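Local coordinates for mitotic checkpoint control protein kinase BUB1 (Drosophila melanogaster, PDB 6JKK) that probably acts as an ATP-binding protein kinase of the mitotic checkpoint at kinetochores, seen here as its kinase domain, at residues Ile178-Ile183 with Leu203-Phe208. Numbering follows the deposited sequence.
Sequences IIHADI and LQLIDF
His180 reaches across to the backbone of Ile206, where its NE2 donates a nearly straight hydrogen bond of 2.8 Å to Ile206 O, near the ring plane. Here the HAD motif of the catalytic loop (HRD in most kinases) grips the carbonyl just ahead of DFG and packs on its phenylalanine. With CG anti to the backbone N (chi1 179°), the ring projects toward Leu205–Phe208, while ND1 accepts the Asp182 amide at 3.0 Å. Both ring nitrogens are thus used, which fixes the ring's rotation, a task suited to histidine. The tight side is apolar, filled by branched Leu205 and flat Phe208: CD2 of His180 lies 3.6 Å from Leu205 CG, and the imidazole edge is turned to the Phe208 face in an offset edge-to-face pair, planes at 63°. Replacing the histidine by an alanine would probably leave Ile206 O without this donor and open a gap beside Leu205 and Phe208. The looser side is watery: one water sits within hydrogen-bonding distance of His180 O and Asp207 O. Asp207's carboxylate instead salt-bridges Lys85, the predicted ATP-binding lysine. Phe208 packs on helix 92-104, Leu205 on strand 188-190, and Asp248, from helix 246-261, accepts the His180 and Ala181 amides.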
loop_
_atom_site.group_PDB
_atom_site.type_symbol
_atom_site.label_atom_id
_atom_site.label_comp_id
_atom_site.label_asym_id
_atom_site.label_seq_id
_atom_site.Cartn_x
_atom_site.Cartn_y
_atom_site.Cartn_z
ATOM N N ILE A 178 6.721 -9.645 -5.111
ATOM C CA ILE A 178 5.506 -8.914 -5.458
ATOM C C ILE A 178 5.761 -7.405 -5.516
ATOM O O ILE A 178 6.376 -6.839 -4.607
ATOM C CB ILE A 178 4.370 -9.212 -4.445
ATOM C CG1 ILE A 178 4.099 -10.720 -4.376
ATOM C CG2 ILE A 178 3.091 -8.430 -4.805
ATOM C CD1 ILE A 178 3.180 -11.223 -5.480
ATOM N N ILE A 179 5.310 -6.769 -6.599
ATOM C CA ILE A 179 5.335 -5.313 -6.706
ATOM C C ILE A 179 3.906 -4.823 -6.499
ATOM O O ILE A 179 3.001 -5.243 -7.215
ATOM C CB ILE A 179 5.869 -4.858 -8.081
ATOM C CG1 ILE A 179 7.285 -5.402 -8.295
ATOM C CG2 ILE A 179 5.881 -3.332 -8.182
ATOM C CD1 ILE A 179 7.771 -5.352 -9.737
ATOM N N HIS A 180 3.695 -3.966 -5.501
ATOM C CA HIS A 180 2.346 -3.480 -5.213
ATOM C C HIS A 180 1.806 -2.686 -6.403
ATOM O O HIS A 180 0.648 -2.851 -6.805
ATOM C CB HIS A 180 2.330 -2.628 -3.939
ATOM C CG HIS A 180 0.976 -2.090 -3.599
ATOM N ND1 HIS A 180 0.432 -0.994 -4.232
ATOM C CD2 HIS A 180 0.047 -2.514 -2.710
ATOM C CE1 HIS A 180 -0.774 -0.761 -3.744
ATOM N NE2 HIS A 180 -1.030 -1.666 -2.816
ATOM N N ALA A 181 2.663 -1.815 -6.937
ATOM C CA ALA A 181 2.430 -1.077 -8.182
ATOM C C ALA A 181 1.463 0.115 -8.095
ATOM O O ALA A 181 1.256 0.812 -9.085
ATOM C CB ALA A 181 2.049 -2.032 -9.338
ATOM N N ASP A 182 0.890 0.364 -6.921
ATOM C CA ASP A 182 0.064 1.562 -6.735
ATOM C C ASP A 182 0.252 2.102 -5.321
ATOM O O ASP A 182 -0.719 2.429 -4.635
ATOM C CB ASP A 182 -1.414 1.248 -7.012
ATOM C CG ASP A 182 -2.265 2.501 -7.213
ATOM O OD1 ASP A 182 -1.717 3.566 -7.578
ATOM O OD2 ASP A 182 -3.492 2.410 -7.014
ATOM N N ILE A 183 1.505 2.186 -4.873
ATOM C CA ILE A 183 1.778 2.676 -3.526
ATOM C C ILE A 183 1.525 4.176 -3.426
ATOM O O ILE A 183 2.125 4.971 -4.150
ATOM C CB ILE A 183 3.204 2.347 -3.055
ATOM C CG1 ILE A 183 3.371 0.826 -2.946
ATOM C CG2 ILE A 183 3.479 3.009 -1.709
ATOM C CD1 ILE A 183 4.634 0.396 -2.229
ATOM N N LEU A 203 1.001 -0.211 10.694
ATOM C CA LEU A 203 0.493 0.036 9.345
ATOM C C LEU A 203 0.134 -1.245 8.594
ATOM O O LEU A 203 0.674 -2.316 8.874
ATOM C CB LEU A 203 1.542 0.788 8.527
ATOM C CG LEU A 203 1.471 2.296 8.301
ATOM C CD1 LEU A 203 0.614 3.025 9.326
ATOM C CD2 LEU A 203 2.880 2.865 8.255
ATOM N N GLN A 204 -0.761 -1.122 7.618
ATOM C CA GLN A 204 -1.113 -2.247 6.749
ATOM C C GLN A 204 -1.234 -1.764 5.310
ATOM O O GLN A 204 -1.913 -0.771 5.034
ATOM C CB GLN A 204 -2.429 -2.883 7.201
ATOM C CG GLN A 204 -2.855 -4.112 6.393
ATOM C CD GLN A 204 -4.151 -4.715 6.900
ATOM O OE1 GLN A 204 -5.233 -4.403 6.401
ATOM N NE2 GLN A 204 -4.047 -5.582 7.900
ATOM N N LEU A 205 -0.565 -2.466 4.399
ATOM C CA LEU A 205 -0.645 -2.166 2.970
ATOM C C LEU A 205 -1.870 -2.862 2.379
ATOM O O LEU A 205 -2.086 -4.054 2.620
ATOM C CB LEU A 205 0.622 -2.663 2.268
ATOM C CG LEU A 205 0.753 -2.395 0.768
ATOM C CD1 LEU A 205 0.818 -0.904 0.509
ATOM C CD2 LEU A 205 1.989 -3.092 0.207
ATOM N N ILE A 206 -2.667 -2.120 1.610
ATOM C CA ILE A 206 -3.921 -2.640 1.058
ATOM C C ILE A 206 -4.027 -2.386 -0.445
ATOM O O ILE A 206 -3.214 -1.650 -1.022
ATOM C CB ILE A 206 -5.135 -1.968 1.734
ATOM C CG1 ILE A 206 -5.200 -0.484 1.345
ATOM C CG2 ILE A 206 -5.062 -2.112 3.259
ATOM C CD1 ILE A 206 -6.483 0.260 1.780
ATOM N N ASP A 207 -5.046 -2.984 -1.064
ATOM C CA ASP A 207 -5.414 -2.709 -2.453
ATOM C C ASP A 207 -4.388 -3.223 -3.460
ATOM O O ASP A 207 -3.684 -2.446 -4.104
ATOM C CB ASP A 207 -5.704 -1.214 -2.667
ATOM C CG ASP A 207 -7.135 -0.837 -2.312
ATOM O OD1 ASP A 207 -7.366 0.340 -1.942
ATOM O OD2 ASP A 207 -8.031 -1.703 -2.412
ATOM N N PHE A 208 -4.344 -4.542 -3.599
ATOM C CA PHE A 208 -3.414 -5.210 -4.502
ATOM C C PHE A 208 -4.032 -5.456 -5.872
ATOM O O PHE A 208 -3.664 -6.406 -6.567
ATOM C CB PHE A 208 -2.950 -6.523 -3.872
ATOM C CG PHE A 208 -2.240 -6.331 -2.564
ATOM C CD1 PHE A 208 -0.906 -5.936 -2.540
ATOM C CD2 PHE A 208 -2.908 -6.521 -1.360
ATOM C CE1 PHE A 208 -0.246 -5.740 -1.333
ATOM C CE2 PHE A 208 -2.257 -6.332 -0.148
ATOM C CZ PHE A 208 -0.925 -5.940 -0.135
HETATM O O HOH W 1 -2.330 -2.596 -6.515
HETATM O O HOH W 2 -4.489 -0.505 -6.516
#